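Local structure of CalS11 (Micromonospora echinospora, 3TOS) at residues T31-P36 with P45-R50; M74-R79 with E169-Y174; T86-R91 with E142-H147; F188-Y193 with K197-A202. The protein probably works as an O-methyltransferase that uses S-adenosylmethionine to methylate an intermediate of calicheamicin biosynthesis. All blocks are in the same frame, centred on the assembly; numbering follows the deposited sequence.

Overall arrangement
Contact 1 comes first along the chain and draws together two parts of the connection between helix 17-31 and helix 50-65, closing a loop of eight residues. Contact 2 then joins strand 72-76 to helix 167-177 across 89 residues. Within that span lies contact 3, which pairs helix 82-94, the helix following the strand, with helix 136-148. Contact 4 follows in series, where strand 183-188 turns into helix 193-203. Contacts 2 and 4 have centres about 9 Å apart, touch each other and both reach S-adenosyl-L-homocysteine. Contacts 1 and 3 both touch the second subunit. Contacts 2 to 4 thus tie helices to the Rossmann-like sheet and to one another, whereas contact 1 lies ahead of the sheet's first strand.

Contact 1. Residues T31-P36 with P45-R50; sequences TNSPIP and PLFLRR
Ile35 and Leu46 meet tip to tip, with Ile35 CD1 3.6 Å from Leu46 CD1. Ile35 has two conformers, so this approach holds for one of them and is to that extent uncertain. In it, CG1 stands anti to the carbonyl carbon (chi1 -67°), and a chi2 of 167° keeps the chain extended, which sends CD1 toward Leu46. Leu46 is extended in a similar way. The same Ile35 CD1 lies at the edge of the Phe47 ring, 4.4 Å from Phe47 CZ. Leu46 CB lies over the centre of one face of the Phe47 ring, 3.8 Å above it. Branched aliphatic and aromatic residues suit this buried place.

Ser33 serves the backbone instead: its OG accepts a hydrogen bond from Ile35 N at 3.1 Å, with an N-H...O angle of 159°. The same hydroxyl is hydrogen-bonded to Tyr139 OH of the second subunit. Phe47 packs on Leu30 of helix 17-31 and on that Tyr139 as well. The arrangement is thus an ST turn at Ser33 beside a small apolar cluster, set in an inter-helix loop at a subunit interface.

Contact 2. Residues M74-R79 with E169-Y174; sequences MEFGVR and ETVPRY. With SAH (S-adenosyl-L-homocysteine), chain O.
Strand 72-76 passes helix 167-177 with Phe76 CA 9.0 Å from Val171 CA, a distance bridged by side chains; the helix is kinked at Pro172, whose nitrogen makes no bond to the preceding turn. Phe76 and Val171 cross at about a right angle, and Val171 CG2 comes to 3.8 Å from Phe76 CE1. The valine turns this methyl to the sheet because its other branch, CG1, is anti to the backbone N (chi1 171°). Met74, present as selenomethionine, sends an extended chain obliquely past Tyr174, bringing Met74 CE to 3.6 Å from Tyr174 CE2. It is the terminal methyl of the long unbranched chain that reaches the ring, with selenium standing in for the sulfur of methionine. The polar end of Tyr174 is satisfied by Arg102 through a hydrogen bond to its OH.

Beyond the strand the backbone changes role. Gly77 has a positive phi, a conformation that favours glycine, and lies close against the ribose of S-adenosyl-L-homocysteine. Gly77 O accepts a 2.8 Å hydrogen bond from the ligand's amino N. Glu75 OE2 lies 2.9 Å from that same N and is itself hydrogen-bonded to His83 ND1, which helps position it. An acidic residue followed two places on by glycine, at the end of the first strand, is consistent with the glycine-containing cofactor loop of Rossmann-like methyltransferases.

Contact 3. Residues T86-R91 with E142-H147; sequences TFAALR and EVLDAH
His147 NE2 donates a hydrogen bond to Leu46 O of the second subunit, while one face of the same imidazole meets Ala88 CB of helix 82-94. The two helices involved, 82-94 and 136-148, are neighbouring parallel helices of the Rossmann-like methyltransferase fold: the axes of the two segments approach to 10.0 Å, with an angle of 9° between them.

Ala88 is the central residue. Its small methyl lets the backbones close up, with Ala88 CA 6.8 Å from His147 CA. Ala88 CB lies 4.2 Å above the plane of the His147 imidazole and displaced toward the rim. With chi2 at -96°, the histidine ring is turned so that this face meets the methyl. Ala88 CB also meets Leu144 CD2 at 4.0 Å; Leu144 itself leads on to the sheet, packing on Ser160 and Leu162.

Nearby, Arg91 joins the first helix to the end of the second through a salt bridge from its NH2 to Glu148, and its NH1 is hydrogen-bonded to two carbonyl oxygens, Arg159 O and Arg101 O. Leu48 of the second subunit packs on both His147 and Ala89, which makes this helix pair part of the interface as well as of the domain. Alongside, Ala89 CB approaches His147 CE1 to 4.4 Å.

Contact 4. Residues F188-Y193 with K197-A202; sequences FDLDLY and KAVLEA. With SAH (S-adenosyl-L-homocysteine), chain O.
The strand-to-helix turn of a Rossmann-like methyltransferase, lining the S-adenosyl-L-homocysteine pocket, runs here from Phe188, the end of strand 183-188, to Leu192 at the N-cap position; residues 197-202 belong to the helix that follows. Phe188 packs on that helix: its CE2 lies 3.5 Å from Val199 CG1, and its CZ lies 3.6 Å from Leu200 CD2. A flat ring can touch both branched residues at once. Val199 presents CG1 by holding it anti to the backbone N (chi1 168°).

In the first turn of the helix, Lys197 N donates to Tyr193 O at 3.0 Å. The N-H...O angle is nearly straight (173°). Tyr193 and Lys197 lie side by side, and Lys197 CD passes 3.4 Å from Tyr193 OH. The lysine is extended until its last torsion (chi4 -75°) bends NZ to Glu201 OE2, a 2.8 Å salt bridge using the syn lone pair.

On the pocket side, Asp189 OD2 accepts from the amino N of S-adenosyl-L-homocysteine at 2.7 Å, and Asp189 also touches the bound glutamic acid. Leu190 CD2 packs 3.5 Å from the adenine C4, an apolar partner for the base.

Around the turn, Phe188 meets the rings of Phe76 and Phe215 on adjacent strands, Val199 rests on helix 167-177, and Tyr193 and Lys197 pack against helix 225-233.

Contact 1. Residues T31-P36 with P45-R50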
# COMPACT_ATOMS: atom_id res chain seq x y z
N THR B 31 -14.73 17.70 43.87
CA THR B 31 -15.32 17.44 45.17
C THR B 31 -16.35 18.48 45.58
O THR B 31 -17.18 18.22 46.44
CB THR B 31 -14.26 17.28 46.22
OG1 THR B 31 -13.54 18.48 46.29
CG2 THR B 31 -13.31 16.17 45.87
N ASN B 32 -16.33 19.63 44.93
CA ASN B 32 -17.32 20.69 45.22
C ASN B 32 -18.11 21.07 43.96
O ASN B 32 -18.33 22.22 43.68
CB ASN B 32 -16.59 21.89 45.82
CG ASN B 32 -16.02 21.56 47.18
OD1 ASN B 32 -16.73 21.63 48.17
ND2 ASN B 32 -14.78 21.15 47.24
N SER B 33 -18.53 20.08 43.19
CA SER B 33 -19.20 20.33 41.90
C SER B 33 -20.70 20.63 42.08
O SER B 33 -21.34 20.02 42.90
CB SER B 33 -19.06 19.08 41.05
OG SER B 33 -19.58 19.29 39.77
N PRO B 34 -21.22 21.55 41.27
CA PRO B 34 -22.65 21.74 41.15
C PRO B 34 -23.34 20.69 40.29
O PRO B 34 -24.59 20.65 40.29
CB PRO B 34 -22.78 23.11 40.47
CG PRO B 34 -21.53 23.19 39.60
CD PRO B 34 -20.46 22.52 40.47
N ILE B 35 -22.60 19.84 39.60
CA ILE B 35 -23.24 18.81 38.79
C ILE B 35 -23.96 17.86 39.79
O ILE B 35 -23.38 17.45 40.84
CB ILE B 35 -22.17 17.98 38.04
CG1 ILE B 35 -21.49 18.88 37.02
CG2 ILE B 35 -22.79 16.78 37.30
CD1 ILE B 35 -20.15 18.13 36.49
N PRO B 36 -25.19 17.44 39.47
CA PRO B 36 -25.96 16.54 40.35
C PRO B 36 -25.13 15.28 40.62
O PRO B 36 -24.47 14.82 39.68
CB PRO B 36 -27.22 16.24 39.53
CG PRO B 36 -27.35 17.28 38.58
CD PRO B 36 -25.98 17.89 38.33
N PRO B 45 -14.67 13.32 32.13
CA PRO B 45 -13.58 13.98 31.40
C PRO B 45 -13.38 15.45 31.79
O PRO B 45 -12.32 16.03 31.52
CB PRO B 45 -14.00 13.86 29.94
CG PRO B 45 -14.82 12.57 29.94
CD PRO B 45 -15.60 12.62 31.22
N LEU B 46 -14.39 16.11 32.39
CA LEU B 46 -14.13 17.47 32.96
C LEU B 46 -12.90 17.46 33.88
O LEU B 46 -12.21 18.47 33.94
CB LEU B 46 -15.31 17.93 33.79
CG LEU B 46 -16.59 18.26 32.94
CD1 LEU B 46 -17.77 18.59 33.88
CD2 LEU B 46 -16.24 19.43 32.00
N PHE B 47 -12.64 16.34 34.58
CA PHE B 47 -11.60 16.32 35.60
C PHE B 47 -10.36 15.52 35.23
O PHE B 47 -9.45 15.34 36.04
CB PHE B 47 -12.22 15.79 36.90
CG PHE B 47 -13.52 16.43 37.23
CD1 PHE B 47 -13.53 17.76 37.68
CD2 PHE B 47 -14.73 15.76 37.01
CE1 PHE B 47 -14.72 18.43 37.90
CE2 PHE B 47 -15.97 16.41 37.29
CZ PHE B 47 -15.96 17.78 37.70
N LEU B 48 -10.34 15.06 33.99
CA LEU B 48 -9.31 14.15 33.47
C LEU B 48 -8.29 14.99 32.68
O LEU B 48 -8.54 15.33 31.51
CB LEU B 48 -9.99 13.05 32.60
CG LEU B 48 -9.01 11.99 31.98
CD1 LEU B 48 -8.50 11.07 33.03
CD2 LEU B 48 -9.80 11.22 30.85
N ARG B 49 -7.16 15.34 33.31
CA ARG B 49 -6.21 16.28 32.72
C ARG B 49 -5.33 15.56 31.70
O ARG B 49 -5.26 14.32 31.69
CB ARG B 49 -5.33 16.91 33.82
CG ARG B 49 -4.42 15.94 34.50
CD ARG B 49 -3.74 16.61 35.67
NE ARG B 49 -2.75 15.75 36.31
CZ ARG B 49 -3.01 14.77 37.17
NH1 ARG B 49 -4.28 14.43 37.48
NH2 ARG B 49 -1.97 14.10 37.69
N ARG B 50 -4.64 16.35 30.89
CA ARG B 50 -3.80 15.86 29.79
C ARG B 50 -2.97 14.66 30.24
O ARG B 50 -2.95 13.65 29.56
CB ARG B 50 -2.81 16.97 29.37
CG ARG B 50 -1.89 16.54 28.20
CD ARG B 50 -0.65 17.45 28.05
NE ARG B 50 0.10 17.64 29.30
CZ ARG B 50 0.97 16.76 29.79
NH1 ARG B 50 1.24 15.63 29.12
NH2 ARG B 50 1.59 17.03 30.95

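Contact 2. Residues M74-R79 with E169-Y174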
# COMPACT_ATOMS: atom_id res chain seq x y z
N MSE B 74 -2.40 -8.97 32.12
CA MSE B 74 -1.83 -8.93 33.48
C MSE B 74 -1.18 -7.60 33.75
O MSE B 74 -0.46 -7.08 32.88
CB MSE B 74 -0.78 -10.04 33.65
CG MSE B 74 -1.40 -11.43 33.58
SE MSE B 74 0.02 -12.70 33.99
CE MSE B 74 -1.17 -14.17 34.23
N GLU B 75 -1.42 -7.02 34.95
CA GLU B 75 -0.68 -5.83 35.39
C GLU B 75 0.07 -6.22 36.63
O GLU B 75 -0.52 -6.78 37.54
CB GLU B 75 -1.57 -4.61 35.68
CG GLU B 75 -0.64 -3.42 36.08
CD GLU B 75 -1.38 -2.13 36.31
OE1 GLU B 75 -2.48 -2.16 36.93
OE2 GLU B 75 -0.84 -1.10 35.91
N PHE B 76 1.38 -5.99 36.63
CA PHE B 76 2.19 -6.21 37.82
C PHE B 76 2.46 -4.82 38.41
O PHE B 76 3.26 -4.03 37.87
CB PHE B 76 3.48 -6.92 37.44
CG PHE B 76 3.24 -8.10 36.52
CD1 PHE B 76 2.61 -9.25 36.99
CD2 PHE B 76 3.63 -8.03 35.17
CE1 PHE B 76 2.35 -10.35 36.09
CE2 PHE B 76 3.34 -9.07 34.28
CZ PHE B 76 2.73 -10.26 34.76
N GLY B 77 1.78 -4.53 39.51
CA GLY B 77 1.89 -3.19 40.16
C GLY B 77 0.60 -2.45 39.85
O GLY B 77 0.48 -1.81 38.80
N VAL B 78 -0.36 -2.53 40.78
CA VAL B 78 -1.73 -2.05 40.54
C VAL B 78 -1.99 -0.76 41.30
O VAL B 78 -2.67 0.11 40.78
CB VAL B 78 -2.70 -3.14 41.07
CG1 VAL B 78 -4.18 -2.71 41.04
CG2 VAL B 78 -2.53 -4.41 40.17
N ARG B 79 -1.48 -0.62 42.52
CA ARG B 79 -1.79 0.54 43.39
C ARG B 79 -3.30 0.73 43.57
O ARG B 79 -3.95 -0.21 44.06
CB ARG B 79 -1.08 1.84 42.94
CG ARG B 79 -0.90 2.87 44.11
CD ARG B 79 -0.36 4.14 43.53
NE ARG B 79 -0.24 5.18 44.55
CZ ARG B 79 0.22 6.42 44.34
NH1 ARG B 79 0.55 6.83 43.13
NH2 ARG B 79 0.27 7.32 45.34
N GLU B 169 6.35 -14.69 44.52
CA GLU B 169 5.61 -15.93 44.90
C GLU B 169 4.30 -16.08 44.14
O GLU B 169 3.91 -17.20 43.70
CB GLU B 169 5.37 -15.95 46.41
CG GLU B 169 6.60 -16.31 47.23
CD GLU B 169 7.80 -15.29 47.21
OE1 GLU B 169 7.68 -14.11 47.67
OE2 GLU B 169 8.90 -15.70 46.79
N THR B 170 3.55 -14.97 44.03
CA THR B 170 2.16 -15.08 43.58
C THR B 170 2.07 -15.26 42.07
O THR B 170 1.10 -15.82 41.61
CB THR B 170 1.35 -13.84 43.97
OG1 THR B 170 1.91 -12.70 43.33
CG2 THR B 170 1.34 -13.62 45.48
N VAL B 171 3.05 -14.76 41.28
CA VAL B 171 2.96 -14.93 39.82
C VAL B 171 3.25 -16.37 39.40
O VAL B 171 2.46 -16.97 38.71
CB VAL B 171 3.80 -13.86 39.01
CG1 VAL B 171 3.86 -14.23 37.49
CG2 VAL B 171 3.13 -12.48 39.20
N PRO B 172 4.34 -16.99 39.93
CA PRO B 172 4.53 -18.44 39.66
C PRO B 172 3.34 -19.29 40.16
O PRO B 172 2.96 -20.24 39.47
CB PRO B 172 5.80 -18.75 40.48
CG PRO B 172 6.60 -17.43 40.33
CD PRO B 172 5.53 -16.39 40.56
N ARG B 173 2.76 -18.95 41.31
CA ARG B 173 1.64 -19.70 41.86
C ARG B 173 0.41 -19.59 40.95
O ARG B 173 -0.24 -20.60 40.64
CB ARG B 173 1.34 -19.22 43.30
CG ARG B 173 0.09 -19.89 43.94
CD ARG B 173 -0.18 -19.35 45.37
NE ARG B 173 1.01 -19.52 46.21
CZ ARG B 173 1.75 -18.55 46.78
NH1 ARG B 173 2.83 -18.91 47.46
NH2 ARG B 173 1.44 -17.24 46.67
N TYR B 174 0.09 -18.36 40.54
CA TYR B 174 -1.04 -18.12 39.63
C TYR B 174 -0.87 -18.93 38.36
O TYR B 174 -1.78 -19.60 37.88
CB TYR B 174 -1.19 -16.60 39.30
CG TYR B 174 -2.36 -16.38 38.35
CD1 TYR B 174 -3.60 -16.16 38.81
CD2 TYR B 174 -2.18 -16.56 36.97
CE1 TYR B 174 -4.66 -15.97 37.92
CE2 TYR B 174 -3.18 -16.45 36.07
CZ TYR B 174 -4.45 -16.16 36.55
OH TYR B 174 -5.49 -16.10 35.67
N SAH O . -0.14 0.81 37.91
CA SAH O . -0.38 1.80 39.01
CB SAH O . 0.89 2.25 39.71
CG SAH O . 1.59 1.09 40.45
SD SAH O . 2.75 1.76 41.63
C SAH O . -1.06 3.01 38.37
O SAH O . -1.42 4.00 39.08
OXT SAH O . -1.36 3.00 37.17
C5' SAH O . 3.88 0.38 41.90
C4' SAH O . 3.21 -0.87 42.56
O4' SAH O . 4.12 -1.98 42.46
C3' SAH O . 3.02 -0.61 44.06
O3' SAH O . 1.61 -0.65 44.40
C2' SAH O . 3.84 -1.71 44.71
O2' SAH O . 3.28 -2.26 45.92
C1' SAH O . 3.90 -2.77 43.59
N9 SAH O . 5.05 -3.70 43.75
C8 SAH O . 6.37 -3.40 43.69
N7 SAH O . 7.04 -4.55 43.97
C5 SAH O . 6.16 -5.55 44.22
C6 SAH O . 6.28 -6.97 44.56
N6 SAH O . 7.50 -7.52 44.76
N1 SAH O . 5.12 -7.65 44.69
C2 SAH O . 3.90 -7.07 44.50
N3 SAH O . 3.71 -5.75 44.25
C4 SAH O . 4.85 -5.00 44.05

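Contact 3. Residues T86-R91 with E142-H147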
# COMPACT_ATOMS: atom_id res chain seq x y z
N THR B 86 -9.29 1.07 33.58
CA THR B 86 -9.21 1.36 32.15
C THR B 86 -9.44 0.09 31.29
O THR B 86 -10.25 0.09 30.38
CB THR B 86 -7.85 1.97 31.80
OG1 THR B 86 -7.65 3.11 32.68
CG2 THR B 86 -7.88 2.41 30.33
N PHE B 87 -8.69 -0.97 31.61
CA PHE B 87 -8.87 -2.26 30.90
C PHE B 87 -10.29 -2.83 31.02
O PHE B 87 -10.81 -3.36 30.03
CB PHE B 87 -7.86 -3.29 31.38
CG PHE B 87 -6.43 -2.95 31.04
CD1 PHE B 87 -6.11 -2.37 29.84
CD2 PHE B 87 -5.42 -3.17 31.98
CE1 PHE B 87 -4.70 -2.02 29.56
CE2 PHE B 87 -4.09 -2.84 31.73
CZ PHE B 87 -3.70 -2.28 30.51
N ALA B 88 -10.92 -2.72 32.22
CA ALA B 88 -12.26 -3.23 32.36
C ALA B 88 -13.26 -2.53 31.42
O ALA B 88 -14.14 -3.19 30.83
CB ALA B 88 -12.73 -3.06 33.81
N ALA B 89 -13.11 -1.21 31.27
CA ALA B 89 -14.00 -0.46 30.41
C ALA B 89 -13.69 -0.77 28.94
O ALA B 89 -14.60 -0.94 28.13
CB ALA B 89 -13.89 1.07 30.69
N LEU B 90 -12.40 -0.81 28.60
CA LEU B 90 -12.03 -1.10 27.22
C LEU B 90 -12.43 -2.51 26.78
O LEU B 90 -12.75 -2.72 25.62
CB LEU B 90 -10.50 -0.91 27.04
CG LEU B 90 -9.94 0.52 27.19
CD1 LEU B 90 -8.40 0.49 27.18
CD2 LEU B 90 -10.49 1.44 26.10
N ARG B 91 -12.38 -3.46 27.69
CA ARG B 91 -12.82 -4.82 27.36
C ARG B 91 -14.31 -4.81 27.02
O ARG B 91 -14.76 -5.57 26.13
CB ARG B 91 -12.48 -5.77 28.53
CG ARG B 91 -12.92 -7.21 28.32
CD ARG B 91 -12.58 -8.09 29.50
NE ARG B 91 -13.29 -7.64 30.72
CZ ARG B 91 -13.06 -8.12 31.95
NH1 ARG B 91 -12.16 -9.11 32.12
NH2 ARG B 91 -13.74 -7.62 33.00
N GLU B 142 -14.93 -4.42 44.31
CA GLU B 142 -16.32 -3.89 44.14
C GLU B 142 -16.42 -3.03 42.87
O GLU B 142 -17.44 -3.06 42.17
CB GLU B 142 -16.74 -2.97 45.30
CG GLU B 142 -17.12 -3.68 46.48
CD GLU B 142 -17.68 -2.70 47.47
OE1 GLU B 142 -16.86 -2.13 48.27
OE2 GLU B 142 -18.91 -2.38 47.36
N VAL B 143 -15.40 -2.22 42.63
CA VAL B 143 -15.38 -1.37 41.45
C VAL B 143 -15.38 -2.22 40.16
O VAL B 143 -16.20 -2.00 39.23
CB VAL B 143 -14.16 -0.41 41.45
CG1 VAL B 143 -13.99 0.28 40.08
CG2 VAL B 143 -14.30 0.70 42.57
N LEU B 144 -14.51 -3.21 40.11
CA LEU B 144 -14.42 -4.07 38.91
C LEU B 144 -15.73 -4.84 38.74
O LEU B 144 -16.26 -4.94 37.64
CB LEU B 144 -13.22 -5.02 39.02
CG LEU B 144 -11.92 -4.24 38.97
CD1 LEU B 144 -10.74 -5.18 39.39
CD2 LEU B 144 -11.77 -3.53 37.63
N ASP B 145 -16.29 -5.34 39.85
CA ASP B 145 -17.57 -6.04 39.76
C ASP B 145 -18.69 -5.12 39.27
O ASP B 145 -19.60 -5.55 38.59
CB ASP B 145 -17.99 -6.56 41.13
CG ASP B 145 -17.21 -7.79 41.59
OD1 ASP B 145 -16.50 -8.44 40.81
OD2 ASP B 145 -17.39 -8.14 42.76
N ALA B 146 -18.61 -3.84 39.60
CA ALA B 146 -19.62 -2.88 39.10
C ALA B 146 -19.58 -2.74 37.58
O ALA B 146 -20.65 -2.71 36.92
CB ALA B 146 -19.44 -1.55 39.77
N HIS B 147 -18.36 -2.68 37.01
CA HIS B 147 -18.25 -2.67 35.55
C HIS B 147 -18.81 -3.93 34.97
O HIS B 147 -19.59 -3.88 33.98
CB HIS B 147 -16.81 -2.56 35.08
CG HIS B 147 -16.21 -1.20 35.29
ND1 HIS B 147 -16.17 -0.24 34.29
CD2 HIS B 147 -15.60 -0.64 36.37
CE1 HIS B 147 -15.61 0.86 34.76
NE2 HIS B 147 -15.23 0.63 36.01

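Contact 4. Residues F188-Y193 with K197-A202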
# COMPACT_ATOMS: atom_id res chain seq x y z
N PHE B 188 4.17 -4.21 32.97
CA PHE B 188 5.07 -4.12 34.12
C PHE B 188 5.09 -2.73 34.71
O PHE B 188 5.58 -1.77 34.09
CB PHE B 188 6.50 -4.48 33.66
CG PHE B 188 6.68 -5.95 33.49
CD1 PHE B 188 6.26 -6.61 32.32
CD2 PHE B 188 7.30 -6.68 34.48
CE1 PHE B 188 6.42 -8.01 32.16
CE2 PHE B 188 7.48 -8.04 34.35
CZ PHE B 188 7.06 -8.74 33.15
N ASP B 189 4.63 -2.63 35.94
CA ASP B 189 4.64 -1.35 36.66
C ASP B 189 5.01 -1.55 38.13
O ASP B 189 4.39 -0.96 39.05
CB ASP B 189 3.28 -0.65 36.56
CG ASP B 189 3.36 0.84 36.86
OD1 ASP B 189 4.48 1.34 37.09
OD2 ASP B 189 2.30 1.50 36.87
N LEU B 190 6.05 -2.35 38.36
CA LEU B 190 6.51 -2.62 39.74
C LEU B 190 7.62 -1.71 40.15
O LEU B 190 7.94 -1.66 41.36
CB LEU B 190 7.06 -4.06 39.84
CG LEU B 190 6.12 -5.20 39.44
CD1 LEU B 190 6.98 -6.42 39.05
CD2 LEU B 190 5.26 -5.56 40.66
N ASP B 191 8.26 -1.04 39.18
CA ASP B 191 9.43 -0.13 39.42
C ASP B 191 10.75 -0.81 39.76
O ASP B 191 11.79 -0.37 39.32
CB ASP B 191 9.12 0.96 40.48
CG ASP B 191 7.96 1.83 40.06
OD1 ASP B 191 7.97 2.30 38.89
OD2 ASP B 191 7.00 2.03 40.86
N LEU B 192 10.69 -1.88 40.56
CA LEU B 192 11.88 -2.44 41.23
C LEU B 192 12.48 -3.57 40.41
O LEU B 192 11.75 -4.38 39.78
CB LEU B 192 11.48 -3.01 42.59
CG LEU B 192 10.80 -1.97 43.47
CD1 LEU B 192 10.38 -2.70 44.77
CD2 LEU B 192 11.84 -0.84 43.80
N TYR B 193 13.81 -3.67 40.51
CA TYR B 193 14.58 -4.68 39.79
C TYR B 193 14.19 -6.13 40.09
O TYR B 193 13.86 -6.88 39.16
CB TYR B 193 16.06 -4.46 40.14
CG TYR B 193 16.95 -5.64 39.82
CD1 TYR B 193 17.11 -6.08 38.51
CD2 TYR B 193 17.67 -6.26 40.84
CE1 TYR B 193 17.89 -7.15 38.20
CE2 TYR B 193 18.46 -7.40 40.55
CZ TYR B 193 18.56 -7.83 39.22
OH TYR B 193 19.37 -8.90 38.86
N LYS B 197 12.48 -8.80 37.33
CA LYS B 197 13.26 -9.92 36.82
C LYS B 197 12.56 -11.25 37.04
O LYS B 197 12.46 -12.05 36.10
CB LYS B 197 14.65 -9.96 37.52
CG LYS B 197 15.57 -11.10 36.96
CD LYS B 197 16.94 -11.00 37.65
CE LYS B 197 17.97 -11.97 37.04
NZ LYS B 197 17.66 -13.32 37.48
N ALA B 198 12.07 -11.48 38.26
CA ALA B 198 11.38 -12.74 38.56
C ALA B 198 10.13 -12.92 37.68
O ALA B 198 9.83 -14.05 37.26
CB ALA B 198 10.96 -12.75 40.04
N VAL B 199 9.37 -11.84 37.47
CA VAL B 199 8.15 -12.00 36.74
C VAL B 199 8.44 -12.16 35.26
O VAL B 199 7.80 -12.97 34.60
CB VAL B 199 7.22 -10.80 36.99
CG1 VAL B 199 6.05 -10.83 35.99
CG2 VAL B 199 6.70 -10.84 38.44
N LEU B 200 9.44 -11.46 34.73
CA LEU B 200 9.80 -11.66 33.32
C LEU B 200 10.16 -13.12 33.10
O LEU B 200 9.76 -13.73 32.09
CB LEU B 200 11.03 -10.80 32.95
CG LEU B 200 10.76 -9.38 32.54
CD1 LEU B 200 12.15 -8.67 32.48
CD2 LEU B 200 10.00 -9.31 31.17
N GLU B 201 10.94 -13.68 34.01
CA GLU B 201 11.35 -15.12 33.87
C GLU B 201 10.12 -16.07 33.91
O GLU B 201 10.05 -17.05 33.12
CB GLU B 201 12.35 -15.47 34.98
CG GLU B 201 13.69 -14.86 34.74
CD GLU B 201 14.56 -14.77 35.97
OE1 GLU B 201 14.06 -14.96 37.11
OE2 GLU B 201 15.76 -14.43 35.80
N ALA B 202 9.20 -15.79 34.81
CA ALA B 202 7.99 -16.61 35.00
C ALA B 202 7.01 -16.57 33.80
O ALA B 202 6.43 -17.62 33.45
CB ALA B 202 7.24 -16.15 36.30
N SAH O . -0.14 0.81 37.91
CA SAH O . -0.38 1.80 39.01
CB SAH O . 0.89 2.25 39.71
CG SAH O . 1.59 1.09 40.45
SD SAH O . 2.75 1.76 41.63
C SAH O . -1.06 3.01 38.37
O SAH O . -1.42 4.00 39.08
OXT SAH O . -1.36 3.00 37.17
C5' SAH O . 3.88 0.38 41.90
C4' SAH O . 3.21 -0.87 42.56
O4' SAH O . 4.12 -1.98 42.46
C3' SAH O . 3.02 -0.61 44.06
O3' SAH O . 1.61 -0.65 44.40
C2' SAH O . 3.84 -1.71 44.71
O2' SAH O . 3.28 -2.26 45.92
C1' SAH O . 3.90 -2.77 43.59
N9 SAH O . 5.05 -3.70 43.75
C8 SAH O . 6.37 -3.40 43.69
N7 SAH O . 7.04 -4.55 43.97
C5 SAH O . 6.16 -5.55 44.22
C6 SAH O . 6.28 -6.97 44.56
N6 SAH O . 7.50 -7.52 44.76
N1 SAH O . 5.12 -7.65 44.69
C2 SAH O . 3.90 -7.07 44.50
N3 SAH O . 3.71 -5.75 44.25
C4 SAH O . 4.85 -5.00 44.05